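Hypothetical protein (Bacteroides fragilis, PDB 4I17) is of unknown function but carries TPR repeats, helical hairpins that stack into a solenoid and probably serve protein-protein recognition. Local coordinates at residues G160-A174 / E188-V200. Numbering follows the deposited sequence. Where two conformers were deposited one is given.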
ATOM      1  N   GLY A 160       6.141  16.879  -1.361  1.00 15.17           N
ATOM      2  CA  GLY A 160       6.524  18.276  -1.109  1.00 14.89           C
ATOM      3  C   GLY A 160       7.643  18.380  -0.098  1.00 17.57           C
ATOM      4  O   GLY A 160       8.636  19.091  -0.326  1.00 15.96           O
ATOM      5  N   VAL A 161       7.531  17.633   1.019  1.00 14.28           N
ATOM      6  CA  VAL A 161       8.585  17.659   2.049  1.00 15.54           C
ATOM      7  C   VAL A 161       9.893  17.057   1.491  1.00 18.16           C
ATOM      8  O   VAL A 161      11.001  17.562   1.787  1.00 16.60           O
ATOM      9  CB  VAL A 161       8.120  16.896   3.311  1.00 19.65           C
ATOM     10  CG1 VAL A 161       9.283  16.703   4.288  1.00 20.36           C
ATOM     11  CG2 VAL A 161       6.953  17.623   3.990  1.00 19.46           C
ATOM     12  N   LEU A 162       9.772  15.932   0.764  1.00 14.70           N
ATOM     13  CA  LEU A 162      10.954  15.257   0.171  1.00 14.18           C
ATOM     14  C   LEU A 162      11.757  16.264  -0.657  1.00 18.18           C
ATOM     15  O   LEU A 162      12.994  16.384  -0.509  1.00 16.46           O
ATOM     16  CB  LEU A 162      10.460  14.102  -0.726  1.00 14.29           C
ATOM     17  CG  LEU A 162      11.520  13.409  -1.616  1.00 18.94           C
ATOM     18  CD1 LEU A 162      12.441  12.522  -0.769  1.00 21.31           C
ATOM     19  CD2 LEU A 162      10.821  12.507  -2.658  1.00 20.39           C
ATOM     20  N   PHE A 163      11.068  16.954  -1.586  1.00 14.98           N
ATOM     21  CA  PHE A 163      11.786  17.928  -2.461  1.00 14.69           C
ATOM     22  C   PHE A 163      12.202  19.209  -1.738  1.00 17.58           C
ATOM     23  O   PHE A 163      13.256  19.759  -2.066  1.00 16.45           O
ATOM     24  CB  PHE A 163      10.969  18.215  -3.738  1.00 16.50           C
ATOM     25  CG  PHE A 163      11.167  17.014  -4.649  1.00 19.34           C
ATOM     26  CD1 PHE A 163      12.389  16.799  -5.291  1.00 24.30           C
ATOM     27  CD2 PHE A 163      10.187  16.033  -4.759  1.00 20.42           C
ATOM     28  CE1 PHE A 163      12.615  15.642  -6.042  1.00 25.12           C
ATOM     29  CE2 PHE A 163      10.398  14.894  -5.560  1.00 24.81           C
ATOM     30  CZ  PHE A 163      11.616  14.707  -6.185  1.00 24.16           C
ATOM     31  N   TYR A 164      11.443  19.659  -0.732  0.50 15.44           N
ATOM     32  CA  TYR A 164      11.821  20.837   0.070  0.50 15.81           C
ATOM     33  C   TYR A 164      13.125  20.531   0.853  0.50 19.28           C
ATOM     34  O   TYR A 164      14.059  21.350   0.863  0.50 18.75           O
ATOM     35  CB  TYR A 164      10.666  21.226   1.013  0.50 16.83           C
ATOM     36  CG  TYR A 164      10.930  22.373   1.970  0.50 19.90           C
ATOM     37  CD1 TYR A 164      11.731  23.453   1.599  0.50 22.46           C
ATOM     38  CD2 TYR A 164      10.297  22.429   3.209  0.50 20.76           C
ATOM     39  CE1 TYR A 164      11.974  24.509   2.478  0.50 23.03           C
ATOM     40  CE2 TYR A 164      10.508  23.495   4.083  0.50 22.32           C
ATOM     41  CZ  TYR A 164      11.344  24.535   3.710  0.50 27.13           C
ATOM     42  OH  TYR A 164      11.557  25.591   4.568  0.50 27.56           O
ATOM     43  N   ASN A 165      13.220  19.327   1.420  1.00 16.10           N
ATOM     44  CA  ASN A 165      14.434  18.909   2.180  1.00 16.30           C
ATOM     45  C   ASN A 165      15.615  18.736   1.237  1.00 20.16           C
ATOM     46  O   ASN A 165      16.743  19.104   1.568  1.00 18.96           O
ATOM     47  CB  ASN A 165      14.185  17.622   2.959  1.00 19.10           C
ATOM     48  CG  ASN A 165      13.328  17.846   4.173  1.00 28.46           C
ATOM     49  OD1 ASN A 165      13.022  18.985   4.548  1.00 24.49           O
ATOM     50  ND2 ASN A 165      12.966  16.759   4.845  1.00 26.98           N
ATOM     51  N   ASN A 166      15.345  18.206   0.052  1.00 17.97           N
ATOM     52  CA  ASN A 166      16.387  18.030  -0.941  1.00 18.80           C
ATOM     53  C   ASN A 166      16.934  19.414  -1.410  1.00 19.90           C
ATOM     54  O   ASN A 166      18.153  19.613  -1.399  1.00 19.20           O
ATOM     55  CB  ASN A 166      15.858  17.228  -2.092  1.00 17.50           C
ATOM     56  CG  ASN A 166      16.895  16.936  -3.127  1.00 35.29           C
ATOM     57  OD1 ASN A 166      18.004  16.466  -2.835  1.00 32.02           O
ATOM     58  ND2 ASN A 166      16.542  17.218  -4.347  1.00 26.84           N
ATOM     59  N   GLY A 167      16.047  20.355  -1.747  1.00 15.02           N
ATOM     60  CA  GLY A 167      16.471  21.696  -2.136  1.00 15.92           C
ATOM     61  C   GLY A 167      17.259  22.381  -1.020  1.00 19.15           C
ATOM     62  O   GLY A 167      18.298  22.971  -1.295  1.00 17.44           O
ATOM     63  N   ALA A 168      16.814  22.259   0.245  1.00 17.25           N
ATOM     64  CA  ALA A 168      17.513  22.857   1.407  1.00 18.00           C
ATOM     65  C   ALA A 168      18.898  22.237   1.589  1.00 21.20           C
ATOM     66  O   ALA A 168      19.864  22.959   1.873  1.00 21.64           O
ATOM     67  CB  ALA A 168      16.695  22.659   2.674  1.00 19.08           C
ATOM     68  N   ASP A 169      19.007  20.918   1.410  1.00 18.04           N
ATOM     69  CA  ASP A 169      20.293  20.199   1.516  0.50 19.41           C
ATOM     70  C   ASP A 169      21.260  20.683   0.422  1.00 21.72           C
ATOM     71  O   ASP A 169      22.468  20.849   0.642  1.00 20.59           O
ATOM     72  CB  ASP A 169      20.034  18.698   1.364  0.50 21.91           C
ATOM     73  CG  ASP A 169      21.103  17.810   1.946  0.50 40.49           C
ATOM     74  OD1 ASP A 169      21.321  17.872   3.179  0.50 42.80           O
ATOM     75  OD2 ASP A 169      21.685  17.006   1.185  0.50 49.19           O
ATOM     76  N   VAL A 170      20.723  20.893  -0.784  1.00 18.52           N
ATOM     77  CA  VAL A 170      21.568  21.345  -1.907  1.00 18.92           C
ATOM     78  C   VAL A 170      22.038  22.791  -1.635  1.00 24.25           C
ATOM     79  O   VAL A 170      23.227  23.107  -1.818  1.00 24.61           O
ATOM     80  CB  VAL A 170      20.809  21.214  -3.255  1.00 23.25           C
ATOM     81  CG1 VAL A 170      21.541  21.963  -4.363  1.00 23.46           C
ATOM     82  CG2 VAL A 170      20.657  19.737  -3.635  1.00 23.86           C
ATOM     83  N   LEU A 171      21.123  23.648  -1.160  1.00 21.18           N
ATOM     84  CA  LEU A 171      21.417  25.045  -0.800  1.00 23.24           C
ATOM     85  C   LEU A 171      22.472  25.103   0.324  1.00 25.20           C
ATOM     86  O   LEU A 171      23.428  25.880   0.239  1.00 25.78           O
ATOM     87  CB  LEU A 171      20.111  25.712  -0.346  1.00 25.03           C
ATOM     88  CG  LEU A 171      19.976  27.233  -0.419  1.00 32.42           C
ATOM     89  CD1 LEU A 171      20.017  27.717  -1.855  1.00 34.83           C
ATOM     90  CD2 LEU A 171      18.619  27.658   0.142  1.00 32.09           C
ATOM     91  N   ARG A 172      22.340  24.230   1.330  1.00 19.46           N
ATOM     92  CA  ARG A 172      23.290  24.105   2.437  1.00 20.04           C
ATOM     93  C   ARG A 172      24.700  23.885   1.892  1.00 27.14           C
ATOM     94  O   ARG A 172      25.604  24.632   2.246  1.00 27.26           O
ATOM     95  CB  ARG A 172      22.889  22.936   3.343  1.00 20.50           C
ATOM     96  CG  ARG A 172      23.913  22.552   4.400  1.00 25.53           C
ATOM     97  CD  ARG A 172      23.479  21.367   5.263  1.00 27.54           C
ATOM     98  NE  ARG A 172      23.168  20.137   4.523  1.00 27.71           N
ATOM     99  CZ  ARG A 172      24.069  19.222   4.179  1.00 44.14           C
ATOM    100  NH1 ARG A 172      25.344  19.376   4.509  1.00 35.33           N
ATOM    101  NH2 ARG A 172      23.699  18.131   3.530  1.00 44.30           N
ATOM    102  N   LYS A 173      24.869  22.882   1.016  1.00 24.37           N
ATOM    103  CA  LYS A 173      26.181  22.530   0.455  1.00 26.42           C
ATOM    104  C   LYS A 173      26.725  23.583  -0.518  1.00 31.69           C
ATOM    105  O   LYS A 173      27.931  23.603  -0.773  1.00 32.15           O
ATOM    106  CB  LYS A 173      26.112  21.160  -0.236  1.00 29.87           C
ATOM    107  CG  LYS A 173      26.023  19.988   0.740  1.00 40.30           C
ATOM    108  CD  LYS A 173      25.305  18.792   0.106  1.00 51.39           C
ATOM    109  CE  LYS A 173      26.215  17.633  -0.189  1.00 64.95           C
ATOM    110  NZ  LYS A 173      26.919  17.788  -1.482  1.00 76.29           N
ATOM    111  N   ALA A 174      25.870  24.467  -1.038  1.00 27.47           N
ATOM    112  CA  ALA A 174      26.294  25.480  -2.005  1.00 27.98           C
ATOM    113  C   ALA A 174      26.811  26.764  -1.359  1.00 29.88           C
ATOM    114  O   ALA A 174      27.529  27.514  -2.013  1.00 28.48           O
ATOM    115  CB  ALA A 174      25.143  25.818  -2.942  1.00 28.18           C
ATOM    116  N   GLU A 188      24.760  24.111  -8.403  1.00 18.52           N
ATOM    117  CA  GLU A 188      23.996  23.715  -7.215  1.00 18.71           C
ATOM    118  C   GLU A 188      22.768  24.575  -7.005  1.00 20.70           C
ATOM    119  O   GLU A 188      21.729  24.025  -6.655  1.00 18.58           O
ATOM    120  CB  GLU A 188      24.904  23.728  -5.973  1.00 20.63           C
ATOM    121  CG  GLU A 188      26.003  22.672  -6.060  1.00 26.83           C
ATOM    122  CD  GLU A 188      25.563  21.273  -6.458  1.00 47.62           C
ATOM    123  OE1 GLU A 188      24.741  20.677  -5.729  1.00 39.61           O
ATOM    124  OE2 GLU A 188      26.018  20.784  -7.516  1.00 46.43           O
ATOM    125  N   LYS A 189      22.854  25.895  -7.247  1.00 18.92           N
ATOM    126  CA  LYS A 189      21.720  26.817  -7.116  0.50 18.64           C
ATOM    127  C   LYS A 189      20.589  26.384  -8.061  1.00 21.66           C
ATOM    128  O   LYS A 189      19.415  26.408  -7.681  1.00 18.95           O
ATOM    129  CB  LYS A 189      22.176  28.254  -7.440  0.50 21.63           C
ATOM    130  CG  LYS A 189      21.185  29.345  -7.053  0.50 32.76           C
ATOM    131  CD  LYS A 189      21.894  30.686  -6.824  0.50 42.90           C
ATOM    132  CE  LYS A 189      21.877  31.587  -8.038  0.50 51.03           C
ATOM    133  NZ  LYS A 189      22.627  32.848  -7.795  0.50 52.81           N
ATOM    134  N   ALA A 190      20.953  25.980  -9.312  1.00 18.23           N
ATOM    135  CA  ALA A 190      19.948  25.551 -10.307  1.00 17.68           C
ATOM    136  C   ALA A 190      19.298  24.260  -9.846  1.00 19.31           C
ATOM    137  O   ALA A 190      18.082  24.114  -9.965  1.00 19.05           O
ATOM    138  CB  ALA A 190      20.594  25.382 -11.679  1.00 19.35           C
ATOM    139  N   LYS A 191      20.086  23.337  -9.271  1.00 17.37           N
ATOM    140  CA  LYS A 191      19.530  22.083  -8.729  1.00 16.67           C
ATOM    141  C   LYS A 191      18.554  22.366  -7.565  1.00 20.00           C
ATOM    142  O   LYS A 191      17.492  21.734  -7.473  1.00 18.66           O
ATOM    143  CB  LYS A 191      20.644  21.153  -8.243  1.00 19.28           C
ATOM    144  CG  LYS A 191      21.365  20.482  -9.405  1.00 28.64           C
ATOM    145  CD  LYS A 191      22.601  19.723  -8.934  1.00 37.38           C
ATOM    146  CE  LYS A 191      23.615  19.520 -10.045  1.00 41.41           C
ATOM    147  NZ  LYS A 191      23.060  18.759 -11.194  1.00 47.36           N
ATOM    148  N   ALA A 192      18.919  23.296  -6.668  1.00 17.99           N
ATOM    149  CA  ALA A 192      18.039  23.633  -5.540  1.00 17.87           C
ATOM    150  C   ALA A 192      16.735  24.242  -6.050  1.00 20.36           C
ATOM    151  O   ALA A 192      15.663  23.851  -5.592  1.00 18.02           O
ATOM    152  CB  ALA A 192      18.734  24.599  -4.591  1.00 19.13           C
ATOM    153  N   ASP A 193      16.829  25.186  -7.001  1.00 18.11           N
ATOM    154  CA  ASP A 193      15.670  25.861  -7.609  0.50 17.46           C
ATOM    155  C   ASP A 193      14.703  24.843  -8.209  1.00 20.51           C
ATOM    156  O   ASP A 193      13.493  24.931  -7.989  1.00 19.48           O
ATOM    157  CB  ASP A 193      16.111  26.870  -8.692  0.50 19.51           C
ATOM    158  CG  ASP A 193      15.044  27.898  -9.053  0.50 30.04           C
ATOM    159  OD1 ASP A 193      14.442  28.485  -8.127  0.50 30.34           O
ATOM    160  OD2 ASP A 193      14.881  28.185 -10.251  0.50 40.93           O
ATOM    161  N   ALA A 194      15.231  23.846  -8.933  1.00 17.72           N
ATOM    162  CA  ALA A 194      14.389  22.786  -9.533  1.00 19.02           C
ATOM    163  C   ALA A 194      13.659  21.981  -8.440  1.00 19.81           C
ATOM    164  O   ALA A 194      12.453  21.700  -8.570  1.00 18.52           O
ATOM    165  CB  ALA A 194      15.256  21.868 -10.374  1.00 20.73           C
ATOM    166  N   ALA A 195      14.376  21.609  -7.360  1.00 15.58           N
ATOM    167  CA  ALA A 195      13.768  20.868  -6.229  1.00 15.78           C
ATOM    168  C   ALA A 195      12.670  21.703  -5.577  1.00 18.04           C
ATOM    169  O   ALA A 195      11.584  21.187  -5.330  1.00 16.93           O
ATOM    170  CB  ALA A 195      14.839  20.528  -5.206  1.00 15.84           C
ATOM    171  N   PHE A 196      12.941  22.995  -5.294  1.00 16.37           N
ATOM    172  CA  PHE A 196      11.941  23.870  -4.663  1.00 15.33           C
ATOM    173  C   PHE A 196      10.736  24.064  -5.555  1.00 20.37           C
ATOM    174  O   PHE A 196       9.607  24.098  -5.062  1.00 20.37           O
ATOM    175  CB  PHE A 196      12.534  25.241  -4.287  1.00 16.51           C
ATOM    176  CG  PHE A 196      13.572  25.241  -3.174  1.00 17.16           C
ATOM    177  CD1 PHE A 196      13.405  24.450  -2.034  1.00 19.58           C
ATOM    178  CD2 PHE A 196      14.731  26.010  -3.282  1.00 20.12           C
ATOM    179  CE1 PHE A 196      14.357  24.475  -0.999  1.00 21.44           C
ATOM    180  CE2 PHE A 196      15.676  26.030  -2.253  1.00 22.09           C
ATOM    181  CZ  PHE A 196      15.481  25.272  -1.118  1.00 21.81           C
ATOM    182  N   LYS A 197      10.948  24.175  -6.867  1.00 16.42           N
ATOM    183  CA  LYS A 197       9.808  24.327  -7.771  1.00 17.12           C
ATOM    184  C   LYS A 197       8.966  23.042  -7.796  1.00 19.28           C
ATOM    185  O   LYS A 197       7.736  23.143  -7.789  1.00 19.17           O
ATOM    186  CB  LYS A 197      10.290  24.741  -9.160  1.00 21.13           C
ATOM    187  CG  LYS A 197      10.630  26.237  -9.163  1.00 33.77           C
ATOM    188  CD  LYS A 197      11.209  26.730 -10.474  1.00 48.45           C
ATOM    189  CE  LYS A 197      11.507  28.210 -10.396  1.00 60.28           C
ATOM    190  NZ  LYS A 197      12.218  28.686 -11.615  1.00 72.71           N
ATOM    191  N   LYS A 198       9.594  21.847  -7.745  1.00 16.66           N
ATOM    192  CA  LYS A 198       8.789  20.594  -7.662  1.00 17.70           C
ATOM    193  C   LYS A 198       8.015  20.566  -6.381  1.00 17.72           C
ATOM    194  O   LYS A 198       6.829  20.204  -6.377  1.00 18.85           O
ATOM    195  CB  LYS A 198       9.702  19.347  -7.711  1.00 20.45           C
ATOM    196  CG  LYS A 198      10.130  18.950  -9.098  1.00 35.80           C
ATOM    197  CD  LYS A 198      11.080  17.749  -9.042  1.00 40.28           C
ATOM    198  CE  LYS A 198      10.351  16.434  -9.185  1.00 48.05           C
ATOM    199  NZ  LYS A 198      11.271  15.322  -9.552  1.00 58.61           N
ATOM    200  N   ALA A 199       8.668  20.957  -5.267  1.00 14.73           N
ATOM    201  CA  ALA A 199       8.028  21.006  -3.939  1.00 15.23           C
ATOM    202  C   ALA A 199       6.796  21.933  -3.921  1.00 19.66           C
ATOM    203  O   ALA A 199       5.740  21.527  -3.416  1.00 16.77           O
ATOM    204  CB  ALA A 199       9.039  21.472  -2.911  1.00 16.38           C
ATOM    205  N   VAL A 200       6.914  23.157  -4.478  1.00 16.34           N
ATOM    206  CA  VAL A 200       5.810  24.124  -4.497  0.50 16.33           C
ATOM    207  C   VAL A 200       4.603  23.529  -5.239  1.00 20.13           C
ATOM    208  O   VAL A 200       3.446  23.710  -4.812  1.00 19.07           O
ATOM    209  CB  VAL A 200       6.248  25.473  -5.126  0.50 20.03           C
ATOM    210  CG1 VAL A 200       5.061  26.423  -5.327  0.50 19.48           C
ATOM    211  CG2 VAL A 200       7.313  26.142  -4.280  0.50 20.42           C
TER
HETATM  212  O   HOH W   1      24.968  21.299  -3.293  1.00 37.63           O
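Two antiparallel helices of the TPR-type helical array pack here as a close hairpin, with F196 of 188-200 fitted as a knob among Y164, G167, A168 and L171 of 160-174. The segment axes approach to 7.7 Å and run 160° apart. Small residues line the close approach: the CA atoms of G167 and A192 are 4.2 Å apart. One face of the F196 ring is turned to G167, whose CA makes an off-centre CH-pi contact, 4.0 Å from the ring centroid. With CG anti to its carbonyl carbon (chi1 -68°), the F196 ring is turned in towards helix 160-174. L171 CD2 meets the edge of this ring near its plane. F196 CE1 in turn reaches the edge of the Y164 ring, 3.8 Å from Y164 CD1.

A195 CB rests 3.7 Å from G167 CA, and A199 CB fits against G160 O and the CB of F163. K198 bends at chi3 (93°) and lays its CE over one face of the F163 ring; L162 CG covers the opposite face. At the other end V170 CG1 packs on A192 CB, and A174 CB touches E188 CB at 3.7 Å. A water donates to V170 O; its second, very short bond to E188 OE1 is doubtful, so the bridge between the helices is tentative.

The K198 ammonium forms a salt bridge with E137 of helix 133-143, a helix that also packs on L162 and F163. On helix 214-224, V223 touches Y164 and V200, while M226 and I227, near the C-terminus, lie against F196.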